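Local coordinates for UDP-glucose:anthocyanidin 3-O-glucosyltransferase (Clitoria ternatea, PDB 4REL), which belongs to the GT-B clan of glycosyltransferases, built as two Rossmann-like domains that face each other across a cleft, at residues Asn34-Phe39 against Asn58-Thr63; Ala206-Val211 against Ser232-Val237; Ser292-Val297 against Ser398-Leu403. All blocks are in the same frame, centred on the assembly; numbering follows the deposited sequence.

Contact 1 of 3, residues Asn34-Phe39 against Asn58-Thr63. With ACT (acetate ion), chain G.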
ATOM      1  N   ASN A  34     -18.861  19.472  10.829  1.00 11.18           N
ATOM      2  CA  ASN A  34     -19.264  19.671  12.219  1.00 14.08           C
ATOM      3  C   ASN A  34     -18.690  18.631  13.186  1.00 14.70           C
ATOM      4  O   ASN A  34     -18.924  18.689  14.394  1.00 18.28           O
ATOM      5  CB  ASN A  34     -20.795  19.733  12.331  1.00 15.30           C
ATOM      6  CG  ASN A  34     -21.487  18.374  12.115  1.00 29.00           C
ATOM      7  OD1 ASN A  34     -22.655  18.215  12.479  1.00 37.62           O
ATOM      8  ND2 ASN A  34     -20.787  17.405  11.510  1.00 25.17           N
ATOM      9  N   THR A  35     -17.936  17.685  12.641  1.00  9.81           N
ATOM     10  CA  THR A  35     -17.379  16.584  13.422  1.00  7.67           C
ATOM     11  C   THR A  35     -15.880  16.801  13.590  1.00 10.19           C
ATOM     12  O   THR A  35     -15.218  17.267  12.664  1.00  9.54           O
ATOM     13  CB  THR A  35     -17.627  15.250  12.699  1.00 11.08           C
ATOM     14  OG1 THR A  35     -19.037  14.992  12.665  1.00 13.17           O
ATOM     15  CG2 THR A  35     -16.927  14.097  13.401  1.00 11.58           C
ATOM     16  N   SER A  36     -15.363  16.491  14.779  1.00  9.41           N
ATOM     17  CA  SER A  36     -13.940  16.640  15.080  1.00  9.54           C
ATOM     18  C   SER A  36     -13.193  15.387  14.682  1.00 10.07           C
ATOM     19  O   SER A  36     -13.643  14.281  14.987  1.00 11.29           O
ATOM     20  CB  SER A  36     -13.729  16.857  16.576  1.00 10.21           C
ATOM     21  OG  SER A  36     -14.391  18.043  17.002  1.00 12.44           O
ATOM     22  N   PHE A  37     -12.048  15.569  14.028  1.00  8.88           N
ATOM     23  CA  PHE A  37     -11.172  14.461  13.663  1.00  7.82           C
ATOM     24  C   PHE A  37      -9.797  14.703  14.276  1.00  8.40           C
ATOM     25  O   PHE A  37      -9.144  15.710  13.997  1.00 10.88           O
ATOM     26  CB  PHE A  37     -11.084  14.319  12.136  1.00  8.50           C
ATOM     27  CG  PHE A  37     -12.391  13.906  11.498  1.00  9.42           C
ATOM     28  CD1 PHE A  37     -12.641  12.574  11.199  1.00 12.90           C
ATOM     29  CD2 PHE A  37     -13.386  14.843  11.248  1.00 10.44           C
ATOM     30  CE1 PHE A  37     -13.849  12.179  10.626  1.00  9.76           C
ATOM     31  CE2 PHE A  37     -14.601  14.455  10.682  1.00 11.08           C
ATOM     32  CZ  PHE A  37     -14.829  13.122  10.368  1.00 10.51           C
ATOM     33  N   SER A  38      -9.368  13.775  15.124  1.00  8.87           N
ATOM     34  CA  SER A  38      -8.125  13.940  15.858  1.00  8.55           C
ATOM     35  C   SER A  38      -7.135  12.889  15.387  1.00 10.72           C
ATOM     36  O   SER A  38      -7.299  11.702  15.666  1.00 10.14           O
ATOM     37  CB  SER A  38      -8.379  13.826  17.363  1.00  7.96           C
ATOM     38  OG  SER A  38      -9.162  14.928  17.846  1.00  7.85           O
ATOM     39  N   PHE A  39      -6.116  13.341  14.666  1.00  8.30           N
ATOM     40  CA  PHE A  39      -5.143  12.464  14.013  1.00  9.92           C
ATOM     41  C   PHE A  39      -3.930  12.327  14.929  1.00 12.69           C
ATOM     42  O   PHE A  39      -3.235  13.302  15.212  1.00 11.50           O
ATOM     43  CB  PHE A  39      -4.745  13.080  12.664  1.00  8.91           C
ATOM     44  CG  PHE A  39      -4.143  12.108  11.691  1.00  8.94           C
ATOM     45  CD1 PHE A  39      -4.934  11.481  10.742  1.00 11.39           C
ATOM     46  CD2 PHE A  39      -2.784  11.835  11.713  1.00 10.41           C
ATOM     47  CE1 PHE A  39      -4.389  10.593   9.828  1.00  9.22           C
ATOM     48  CE2 PHE A  39      -2.225  10.944  10.798  1.00 11.00           C
ATOM     49  CZ  PHE A  39      -3.026  10.325   9.861  1.00 10.47           C
ATOM     50  N   ASN A  58     -11.381  21.173  11.049  1.00 17.30           N
ATOM     51  CA  ASN A  58     -11.887  20.114  11.924  1.00 14.94           C
ATOM     52  C   ASN A  58     -10.956  18.898  12.062  1.00 13.14           C
ATOM     53  O   ASN A  58     -11.326  17.893  12.677  1.00 14.05           O
ATOM     54  CB  ASN A  58     -13.316  19.695  11.542  1.00 10.44           C
ATOM     55  CG  ASN A  58     -13.420  19.116  10.140  1.00 13.98           C
ATOM     56  OD1 ASN A  58     -12.670  19.487   9.230  1.00 13.73           O
ATOM     57  ND2 ASN A  58     -14.363  18.197   9.959  1.00 12.27           N
ATOM     58  N   ILE A  59      -9.754  19.002  11.492  1.00 10.02           N
ATOM     59  CA  ILE A  59      -8.711  18.002  11.715  1.00  8.63           C
ATOM     60  C   ILE A  59      -7.629  18.622  12.591  1.00 11.57           C
ATOM     61  O   ILE A  59      -7.118  19.712  12.295  1.00 13.25           O
ATOM     62  CB  ILE A  59      -8.070  17.501  10.400  1.00  9.59           C
ATOM     63  CG1 ILE A  59      -9.123  16.832   9.512  1.00  9.79           C
ATOM     64  CG2 ILE A  59      -6.936  16.538  10.714  1.00  8.79           C
ATOM     65  CD1 ILE A  59      -8.582  16.339   8.163  1.00  9.16           C
ATOM     66  N   ARG A  60      -7.299  17.948  13.685  1.00  7.27           N
ATOM     67  CA  ARG A  60      -6.257  18.429  14.582  1.00  8.54           C
ATOM     68  C   ARG A  60      -5.246  17.318  14.739  1.00 12.78           C
ATOM     69  O   ARG A  60      -5.615  16.146  14.746  1.00  9.36           O
ATOM     70  CB  ARG A  60      -6.844  18.799  15.942  1.00  9.25           C
ATOM     71  CG  ARG A  60      -7.783  19.995  15.874  1.00 12.55           C
ATOM     72  CD  ARG A  60      -8.614  20.155  17.140  1.00 17.19           C
ATOM     73  NE  ARG A  60      -9.594  21.236  16.981  1.00 23.01           N
ATOM     74  CZ  ARG A  60     -10.826  21.070  16.503  1.00 24.44           C
ATOM     75  NH1 ARG A  60     -11.247  19.865  16.154  1.00 22.11           N
ATOM     76  NH2 ARG A  60     -11.642  22.113  16.383  1.00 22.10           N
ATOM     77  N   VAL A  61      -3.978  17.690  14.881  1.00 11.09           N
ATOM     78  CA  VAL A  61      -2.906  16.700  14.907  1.00 10.67           C
ATOM     79  C   VAL A  61      -2.290  16.619  16.295  1.00 11.46           C
ATOM     80  O   VAL A  61      -1.980  17.645  16.908  1.00 12.42           O
ATOM     81  CB  VAL A  61      -1.836  17.047  13.865  1.00 11.05           C
ATOM     82  CG1 VAL A  61      -0.656  16.082  13.960  1.00 12.24           C
ATOM     83  CG2 VAL A  61      -2.445  17.007  12.471  1.00 13.32           C
ATOM     84  N   PHE A  62      -2.139  15.397  16.804  1.00  7.90           N
ATOM     85  CA  PHE A  62      -1.554  15.188  18.126  1.00  9.49           C
ATOM     86  C   PHE A  62      -0.383  14.228  18.044  1.00 13.16           C
ATOM     87  O   PHE A  62      -0.290  13.431  17.106  1.00 12.98           O
ATOM     88  CB  PHE A  62      -2.620  14.690  19.108  1.00 10.05           C
ATOM     89  CG  PHE A  62      -3.802  15.616  19.206  1.00 10.60           C
ATOM     90  CD1 PHE A  62      -3.737  16.751  19.992  1.00 13.16           C
ATOM     91  CD2 PHE A  62      -4.960  15.376  18.474  1.00 10.51           C
ATOM     92  CE1 PHE A  62      -4.802  17.625  20.060  1.00 11.25           C
ATOM     93  CE2 PHE A  62      -6.036  16.250  18.542  1.00  9.59           C
ATOM     94  CZ  PHE A  62      -5.958  17.373  19.338  1.00 13.56           C
ATOM     95  N   THR A  63       0.515  14.318  19.018  1.00  8.89           N
ATOM     96  CA  THR A  63       1.756  13.544  18.976  1.00  7.19           C
ATOM     97  C   THR A  63       1.906  12.600  20.166  1.00 11.43           C
ATOM     98  O   THR A  63       1.770  13.012  21.321  1.00 11.54           O
ATOM     99  CB  THR A  63       2.969  14.478  18.950  1.00 12.17           C
ATOM    100  OG1 THR A  63       2.871  15.361  17.822  1.00 14.21           O
ATOM    101  CG2 THR A  63       4.269  13.683  18.859  1.00 12.96           C
TER
HETATM  102  C   ACT G1006     -14.405  20.995  14.669  1.00 33.80           C
HETATM  103  O   ACT G1006     -13.886  20.141  15.422  1.00 25.92           O
HETATM  104  OXT ACT G1006     -13.845  22.097  14.453  1.00 41.42           O
HETATM  105  CH3 ACT G1006     -15.787  20.742  14.130  1.00 19.79           C
HETATM  106  O   HOH W   1      -9.999  17.268  16.293  1.00 15.24           O

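Contact 2 of 3, residues Ala206-Val211 against Ser232-Val237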
ATOM      1  N   ALA A 206     -14.036  -5.430  14.916  1.00  9.03           N
ATOM      2  CA  ALA A 206     -14.226  -4.095  14.352  1.00  9.45           C
ATOM      3  C   ALA A 206     -15.671  -3.872  13.937  1.00 10.49           C
ATOM      4  O   ALA A 206     -16.308  -4.759  13.361  1.00 10.31           O
ATOM      5  CB  ALA A 206     -13.308  -3.877  13.165  1.00 11.66           C
ATOM      6  N   LYS A 207     -16.184  -2.677  14.219  1.00  9.07           N
ATOM      7  CA  LYS A 207     -17.517  -2.282  13.766  1.00 10.00           C
ATOM      8  C   LYS A 207     -17.593  -2.332  12.241  1.00  9.99           C
ATOM      9  O   LYS A 207     -18.619  -2.726  11.662  1.00 10.86           O
ATOM     10  CB  LYS A 207     -17.827  -0.874  14.284  1.00 11.30           C
ATOM     11  CG  LYS A 207     -19.137  -0.281  13.782  1.00 17.38           C
ATOM     12  CD  LYS A 207     -20.349  -1.006  14.333  1.00 24.17           C
ATOM     13  CE  LYS A 207     -21.621  -0.200  14.042  1.00 37.08           C
ATOM     14  NZ  LYS A 207     -22.833  -0.789  14.687  1.00 41.36           N
ATOM     15  N   ALA A 208     -16.498  -1.938  11.594  1.00 12.27           N
ATOM     16  CA  ALA A 208     -16.354  -2.064  10.149  1.00 10.23           C
ATOM     17  C   ALA A 208     -14.878  -2.163   9.784  1.00  9.57           C
ATOM     18  O   ALA A 208     -14.011  -1.655  10.509  1.00  9.53           O
ATOM     19  CB  ALA A 208     -17.004  -0.874   9.435  1.00  9.86           C
ATOM     20  N   VAL A 209     -14.588  -2.835   8.676  1.00  7.66           N
ATOM     21  CA  VAL A 209     -13.248  -2.836   8.120  1.00  8.76           C
ATOM     22  C   VAL A 209     -13.332  -2.070   6.806  1.00 13.22           C
ATOM     23  O   VAL A 209     -14.164  -2.389   5.945  1.00  9.40           O
ATOM     24  CB  VAL A 209     -12.714  -4.271   7.877  1.00  7.58           C
ATOM     25  CG1 VAL A 209     -11.380  -4.223   7.145  1.00  8.08           C
ATOM     26  CG2 VAL A 209     -12.558  -5.017   9.199  1.00  8.90           C
ATOM     27  N   VAL A 210     -12.497  -1.043   6.669  1.00  8.96           N
ATOM     28  CA  VAL A 210     -12.505  -0.191   5.480  1.00  5.54           C
ATOM     29  C   VAL A 210     -11.301  -0.539   4.603  1.00  8.62           C
ATOM     30  O   VAL A 210     -10.148  -0.396   5.032  1.00 10.23           O
ATOM     31  CB  VAL A 210     -12.455   1.296   5.872  1.00  5.29           C
ATOM     32  CG1 VAL A 210     -12.333   2.182   4.622  1.00  8.52           C
ATOM     33  CG2 VAL A 210     -13.711   1.674   6.643  1.00  9.02           C
ATOM     34  N   VAL A 211     -11.571  -1.009   3.383  1.00  9.75           N
ATOM     35  CA  VAL A 211     -10.508  -1.432   2.480  1.00 11.34           C
ATOM     36  C   VAL A 211     -10.212  -0.318   1.484  1.00  8.06           C
ATOM     37  O   VAL A 211     -11.120   0.211   0.849  1.00  9.43           O
ATOM     38  CB  VAL A 211     -10.874  -2.726   1.713  1.00 11.80           C
ATOM     39  CG1 VAL A 211      -9.753  -3.091   0.745  1.00 11.61           C
ATOM     40  CG2 VAL A 211     -11.125  -3.878   2.679  1.00 13.34           C
ATOM     41  N   SER A 232     -18.746  -5.743   9.115  1.00 11.61           N
ATOM     42  CA  SER A 232     -19.051  -4.927   7.943  1.00  9.62           C
ATOM     43  C   SER A 232     -17.785  -4.744   7.126  1.00 12.09           C
ATOM     44  O   SER A 232     -16.725  -4.453   7.684  1.00 13.66           O
ATOM     45  CB  SER A 232     -19.599  -3.563   8.375  1.00 16.03           C
ATOM     46  OG  SER A 232     -19.888  -2.751   7.252  1.00 16.28           O
ATOM     47  N   LEU A 233     -17.882  -4.946   5.813  1.00 10.90           N
ATOM     48  CA  LEU A 233     -16.749  -4.736   4.925  1.00  8.82           C
ATOM     49  C   LEU A 233     -17.089  -3.606   3.982  1.00 12.83           C
ATOM     50  O   LEU A 233     -18.049  -3.711   3.216  1.00 12.58           O
ATOM     51  CB  LEU A 233     -16.460  -5.998   4.105  1.00  9.28           C
ATOM     52  CG  LEU A 233     -15.316  -5.930   3.087  1.00 13.29           C
ATOM     53  CD1 LEU A 233     -13.948  -5.794   3.772  1.00 12.70           C
ATOM     54  CD2 LEU A 233     -15.344  -7.178   2.206  1.00 12.77           C
ATOM     55  N   LEU A 234     -16.308  -2.531   4.037  1.00  8.83           N
ATOM     56  CA  LEU A 234     -16.580  -1.343   3.234  1.00  8.13           C
ATOM     57  C   LEU A 234     -15.365  -1.011   2.378  1.00 12.86           C
ATOM     58  O   LEU A 234     -14.225  -1.049   2.865  1.00 15.44           O
ATOM     59  CB  LEU A 234     -16.907  -0.152   4.150  1.00  9.75           C
ATOM     60  CG  LEU A 234     -18.077  -0.287   5.131  1.00 11.50           C
ATOM     61  CD1 LEU A 234     -18.140   0.911   6.108  1.00  9.59           C
ATOM     62  CD2 LEU A 234     -19.384  -0.424   4.367  1.00  9.40           C
ATOM     63  N   TYR A 235     -15.597  -0.697   1.106  1.00 11.22           N
ATOM     64  CA  TYR A 235     -14.512  -0.268   0.228  1.00 12.42           C
ATOM     65  C   TYR A 235     -14.659   1.228  -0.032  1.00 19.45           C
ATOM     66  O   TYR A 235     -15.713   1.687  -0.471  1.00 28.45           O
ATOM     67  CB  TYR A 235     -14.547  -1.018  -1.108  1.00 10.62           C
ATOM     68  CG  TYR A 235     -14.077  -2.457  -1.079  1.00 14.66           C
ATOM     69  CD1 TYR A 235     -12.849  -2.819  -1.623  1.00 15.42           C
ATOM     70  CD2 TYR A 235     -14.871  -3.456  -0.530  1.00 13.76           C
ATOM     71  CE1 TYR A 235     -12.421  -4.150  -1.610  1.00 14.36           C
ATOM     72  CE2 TYR A 235     -14.455  -4.778  -0.516  1.00 15.96           C
ATOM     73  CZ  TYR A 235     -13.230  -5.114  -1.053  1.00 17.72           C
ATOM     74  OH  TYR A 235     -12.841  -6.430  -1.037  1.00 18.95           O
ATOM     75  N   VAL A 236     -13.610   1.986   0.260  1.00  9.42           N
ATOM     76  CA  VAL A 236     -13.584   3.405  -0.066  1.00 11.34           C
ATOM     77  C   VAL A 236     -12.472   3.642  -1.077  1.00 12.11           C
ATOM     78  O   VAL A 236     -11.343   3.178  -0.892  1.00 14.63           O
ATOM     79  CB  VAL A 236     -13.387   4.265   1.185  1.00 12.95           C
ATOM     80  CG1 VAL A 236     -13.260   5.744   0.812  1.00 12.65           C
ATOM     81  CG2 VAL A 236     -14.558   4.058   2.131  1.00 10.79           C
ATOM     82  N   VAL A 237     -12.821   4.338  -2.156  1.00 13.67           N
ATOM     83  CA  VAL A 237     -11.924   4.555  -3.286  1.00 16.89           C
ATOM     84  C   VAL A 237     -10.615   5.171  -2.811  1.00 13.80           C
ATOM     85  O   VAL A 237     -10.619   6.203  -2.131  1.00 15.84           O
ATOM     86  CB  VAL A 237     -12.595   5.468  -4.342  1.00 20.77           C
ATOM     87  CG1 VAL A 237     -11.577   6.028  -5.316  1.00 21.36           C
ATOM     88  CG2 VAL A 237     -13.678   4.697  -5.084  1.00 25.96           C
TER

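Contact 3 of 3, residues Ser292-Val297 against Ser398-Leu403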
ATOM      1  N   SER A 292      18.262  -3.691 -23.384  1.00 16.36           N
ATOM      2  CA  SER A 292      16.932  -3.742 -23.990  1.00 17.27           C
ATOM      3  C   SER A 292      16.751  -2.696 -25.075  1.00 17.48           C
ATOM      4  O   SER A 292      15.992  -2.909 -26.019  1.00 15.82           O
ATOM      5  CB  SER A 292      15.830  -3.596 -22.934  1.00 15.03           C
ATOM      6  OG  SER A 292      15.654  -2.244 -22.547  1.00 11.85           O
ATOM      7  N   GLY A 293      17.444  -1.566 -24.932  1.00 12.52           N
ATOM      8  CA  GLY A 293      17.315  -0.465 -25.871  1.00 14.61           C
ATOM      9  C   GLY A 293      16.057   0.372 -25.694  1.00 16.83           C
ATOM     10  O   GLY A 293      15.868   1.359 -26.411  1.00 14.84           O
ATOM     11  N   PHE A 294      15.196  -0.006 -24.749  1.00 12.45           N
ATOM     12  CA  PHE A 294      13.926   0.699 -24.574  1.00 11.58           C
ATOM     13  C   PHE A 294      14.158   1.986 -23.808  1.00 10.65           C
ATOM     14  O   PHE A 294      15.085   2.071 -22.998  1.00 12.57           O
ATOM     15  CB  PHE A 294      12.911  -0.153 -23.798  1.00 12.82           C
ATOM     16  CG  PHE A 294      12.496  -1.420 -24.501  1.00 13.21           C
ATOM     17  CD1 PHE A 294      11.925  -1.378 -25.763  1.00 21.13           C
ATOM     18  CD2 PHE A 294      12.646  -2.651 -23.875  1.00 11.40           C
ATOM     19  CE1 PHE A 294      11.529  -2.547 -26.404  1.00 23.98           C
ATOM     20  CE2 PHE A 294      12.255  -3.822 -24.507  1.00 17.31           C
ATOM     21  CZ  PHE A 294      11.694  -3.768 -25.774  1.00 21.48           C
ATOM     22  N   PRO A 295      13.310   2.993 -24.050  1.00 11.09           N
ATOM     23  CA  PRO A 295      13.395   4.195 -23.219  1.00 10.23           C
ATOM     24  C   PRO A 295      12.891   3.884 -21.811  1.00 11.83           C
ATOM     25  O   PRO A 295      12.014   3.047 -21.635  1.00  9.77           O
ATOM     26  CB  PRO A 295      12.486   5.192 -23.937  1.00 13.67           C
ATOM     27  CG  PRO A 295      11.550   4.354 -24.748  1.00 14.78           C
ATOM     28  CD  PRO A 295      12.315   3.120 -25.131  1.00 13.24           C
ATOM     29  N   PHE A 296      13.482   4.523 -20.811  1.00  8.15           N
ATOM     30  CA  PHE A 296      13.131   4.210 -19.434  1.00  6.78           C
ATOM     31  C   PHE A 296      13.275   5.408 -18.514  1.00  9.30           C
ATOM     32  O   PHE A 296      14.058   6.319 -18.780  1.00 11.31           O
ATOM     33  CB  PHE A 296      13.983   3.033 -18.911  1.00  8.04           C
ATOM     34  CG  PHE A 296      15.465   3.322 -18.860  1.00 14.25           C
ATOM     35  CD1 PHE A 296      16.037   3.927 -17.743  1.00 12.34           C
ATOM     36  CD2 PHE A 296      16.291   2.974 -19.924  1.00 12.69           C
ATOM     37  CE1 PHE A 296      17.412   4.195 -17.693  1.00 12.62           C
ATOM     38  CE2 PHE A 296      17.657   3.229 -19.879  1.00 11.33           C
ATOM     39  CZ  PHE A 296      18.220   3.847 -18.764  1.00 10.67           C
ATOM     40  N   VAL A 297      12.485   5.410 -17.443  1.00  8.75           N
ATOM     41  CA  VAL A 297      12.670   6.330 -16.336  1.00 10.01           C
ATOM     42  C   VAL A 297      12.821   5.457 -15.103  1.00 11.56           C
ATOM     43  O   VAL A 297      11.932   4.673 -14.787  1.00 12.30           O
ATOM     44  CB  VAL A 297      11.455   7.241 -16.139  1.00  9.42           C
ATOM     45  CG1 VAL A 297      11.682   8.150 -14.927  1.00 10.04           C
ATOM     46  CG2 VAL A 297      11.215   8.084 -17.380  1.00 15.10           C
ATOM     47  N   SER A 398      11.166 -10.090 -20.080  1.00 13.16           N
ATOM     48  CA  SER A 398       9.906  -9.541 -19.566  1.00 12.17           C
ATOM     49  C   SER A 398       9.592  -8.185 -20.190  1.00 12.34           C
ATOM     50  O   SER A 398       8.430  -7.889 -20.498  1.00 13.48           O
ATOM     51  CB  SER A 398       9.936  -9.430 -18.041  1.00 12.61           C
ATOM     52  OG  SER A 398      10.034 -10.726 -17.459  1.00 17.86           O
ATOM     53  N   LEU A 399      10.624  -7.360 -20.366  1.00 14.04           N
ATOM     54  CA  LEU A 399      10.449  -6.043 -20.977  1.00 11.40           C
ATOM     55  C   LEU A 399       9.948  -6.192 -22.402  1.00 14.13           C
ATOM     56  O   LEU A 399       9.034  -5.485 -22.818  1.00 12.82           O
ATOM     57  CB  LEU A 399      11.761  -5.249 -20.956  1.00 11.94           C
ATOM     58  CG  LEU A 399      12.191  -4.692 -19.596  1.00  7.27           C
ATOM     59  CD1 LEU A 399      13.652  -4.257 -19.619  1.00  8.35           C
ATOM     60  CD2 LEU A 399      11.315  -3.510 -19.260  1.00  9.94           C
ATOM     61  N   ASN A 400      10.527  -7.129 -23.154  1.00 11.87           N
ATOM     62  CA  ASN A 400      10.081  -7.326 -24.531  1.00 10.53           C
ATOM     63  C   ASN A 400       8.657  -7.846 -24.624  1.00 12.85           C
ATOM     64  O   ASN A 400       7.877  -7.399 -25.469  1.00 11.83           O
ATOM     65  CB  ASN A 400      11.034  -8.254 -25.286  1.00 12.70           C
ATOM     66  CG  ASN A 400      12.229  -7.517 -25.849  1.00 20.78           C
ATOM     67  OD1 ASN A 400      12.163  -6.945 -26.939  1.00 24.72           O
ATOM     68  ND2 ASN A 400      13.330  -7.530 -25.114  1.00 25.02           N
ATOM     69  N   LEU A 401       8.331  -8.794 -23.752  1.00 12.53           N
ATOM     70  CA  LEU A 401       7.006  -9.399 -23.725  1.00 13.18           C
ATOM     71  C   LEU A 401       5.924  -8.339 -23.592  1.00 17.33           C
ATOM     72  O   LEU A 401       5.008  -8.277 -24.414  1.00 12.55           O
ATOM     73  CB  LEU A 401       6.898 -10.401 -22.575  1.00 13.65           C
ATOM     74  CG  LEU A 401       5.502 -10.979 -22.341  1.00 18.88           C
ATOM     75  CD1 LEU A 401       5.079 -11.787 -23.554  1.00 22.53           C
ATOM     76  CD2 LEU A 401       5.487 -11.843 -21.097  1.00 16.92           C
ATOM     77  N   ILE A 402       6.051  -7.489 -22.574  1.00 15.65           N
ATOM     78  CA  ILE A 402       5.027  -6.485 -22.290  1.00 13.47           C
ATOM     79  C   ILE A 402       5.060  -5.298 -23.261  1.00 14.19           C
ATOM     80  O   ILE A 402       4.015  -4.850 -23.732  1.00 14.61           O
ATOM     81  CB  ILE A 402       5.155  -5.954 -20.851  1.00  9.98           C
ATOM     82  CG1 ILE A 402       5.076  -7.103 -19.830  1.00 22.55           C
ATOM     83  CG2 ILE A 402       4.106  -4.877 -20.570  1.00 12.87           C
ATOM     84  CD1 ILE A 402       3.780  -7.893 -19.860  1.00 23.61           C
ATOM     85  N   LEU A 403       6.244  -4.777 -23.562  1.00 12.52           N
ATOM     86  CA  LEU A 403       6.320  -3.553 -24.367  1.00 12.43           C
ATOM     87  C   LEU A 403       6.057  -3.732 -25.864  1.00 15.38           C
ATOM     88  O   LEU A 403       5.423  -2.875 -26.474  1.00 17.65           O
ATOM     89  CB  LEU A 403       7.661  -2.844 -24.176  1.00 14.22           C
ATOM     90  CG  LEU A 403       7.804  -2.105 -22.852  1.00 10.99           C
ATOM     91  CD1 LEU A 403       9.246  -1.606 -22.693  1.00 11.04           C
ATOM     92  CD2 LEU A 403       6.818  -0.941 -22.806  1.00 10.14           C
TER
HETATM   93  O   HOH W   2      15.326  -5.806 -26.299  1.00 27.41           O

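Contact 1 of 3, residues Asn34-Phe39 against Asn58-Thr63
F37, S38 and F39 pair with I59, R60 and V61 as parallel strands at one edge of the seven-stranded N-terminal sheet. This is the right-handed beta-alpha-beta crossover of strand 36-42, helix 43-50 and strand 59-64. The backbone ladder starts with F37 N to N58 O at 2.8 Å and ends with F62 N to F39 O at 2.9 Å. N58 ND2 donates to T35 O at 3.0 Å just before it, and also to A29 O. N58 CG sits between the backbone N and the carbonyl carbon (chi1 62°), which lays the amide beside the F37 side chain, nearly perpendicular to the ring, with ND2 at the ring edge. On the S38 face, the extended R60 side chain runs back toward S36. R60 NH1 reaches O at 2.8 Å and R60 NH2 reaches OXT at 2.9 Å of an acetate, probably from the crystallisation liquor. S36 OG lies 2.7 Å from that acetate O, but its one proton may serve Q106 OE1 instead. A water links R60 NH1 to S38 OG, which also bonds H6. Helix 18-31 packs on F37 and I59, helix 89-104 packs on S38, R60 and F62, and strand 6-10 flanks strand 36-42.

Contact 2 of 3, residues Ala206-Val211 against Ser232-Val237
S232 opens the pairing with A208 and V209, at the edge of the N-terminal sheet formed by strand 233-235. S232 O accepts from V209 N at 2.9 Å, with the donor tilted 21° from the carbonyl plane. S232 CB lies against A208 CB. L233 is next, on the same face as V209 and V211. L233 CD1 reaches over to V211 CG2 at 3.6 Å, and the two side chains meet at a slant. L234 turns to the face of V210. L234 N bonds V209 O, and L234 O takes V211 N at 2.7 Å; both point to strand 208-211. L234 CD1 touches A208 CB at 3.9 Å. Y235 returns to the L233 face and lies alongside V211. V211 CB sits over one face of the Y235 ring, 4.1 Å from its centroid, in a CH-pi contact, while CG1, anti to the V211 N (chi1 178°), leans on CE1. The phenol OH bonds D218. V236 closes the ladder: V236 N donates to V211 O at 3.1 Å, and V236 CG2 meets V210 CG1 at 3.8 Å. The backbone thus supplies all the hydrogen bonds between the two segments, while side chains meet through carbon, aliphatic on the V210 face, with the Y235 ring added on the V211 face.

Contact 3 of 3, residues Ser292-Val297 against Ser398-Leu403
An ST turn at the end of helix 279-292 carries F294 onto helix 392-403, in the C-terminal Rossmann-like domain. F294 N donates to S292 OG at 3.2 Å, nearly straight at 168°. S292 OG also bonds L289 O of its own helix. G293, with positive phi, ends the helix between them. L403 comes from the helix toward one face of the F294 ring: L403 CD1 stands 3.9 Å from the ring centroid, a CH-pi contact. The opposite face has S292 O over its centre, 3.9 Å above the plane. The N400 side chain crosses that of F294 at about a right angle, the amide plane turned 58° from the ring, and N400 OD1 lies at the ring edge, 3.4 Å from F294 CZ. L399 CB approaches F294 CE2 obliquely at 3.9 Å, and L399 CD1 rests on S292 CB at 4.0 Å. No direct hydrogen bond joins the segments; a water accepts from N400 ND2 and donates to S292 O. N400 ND2 also bonds V396 O. L399 and L403 reach inward to strands 359-361 and 337-342 of the six-stranded sheet. F294 leads into strand 296-299, which pairs with strands 266-270 and 320-323.

The contacts follow one another along the chain without overlap. Contacts 1 and 2 share the seven-stranded parallel sheet and pair off its two outermost strands, 59-64 and 233-235. Their centres are 21 Å apart, with nearest atoms about 11 Å apart. Contact 3 belongs to the other domain, on the opposite side of the chain's centre, where a helix packs at the entry to a strand of the six-stranded sheet. Its centre is 46 Å from that of contact 1 and 38 Å from that of contact 2. The bound 3,5,7-trihydroxy-2-(4-hydroxyphenyl)-4H-chromen-4-one (KMP) draws its pocket from both domains. Helix 431-445 follows the C-terminal domain yet packs on contact 2, so the chain's end returns to the first domain.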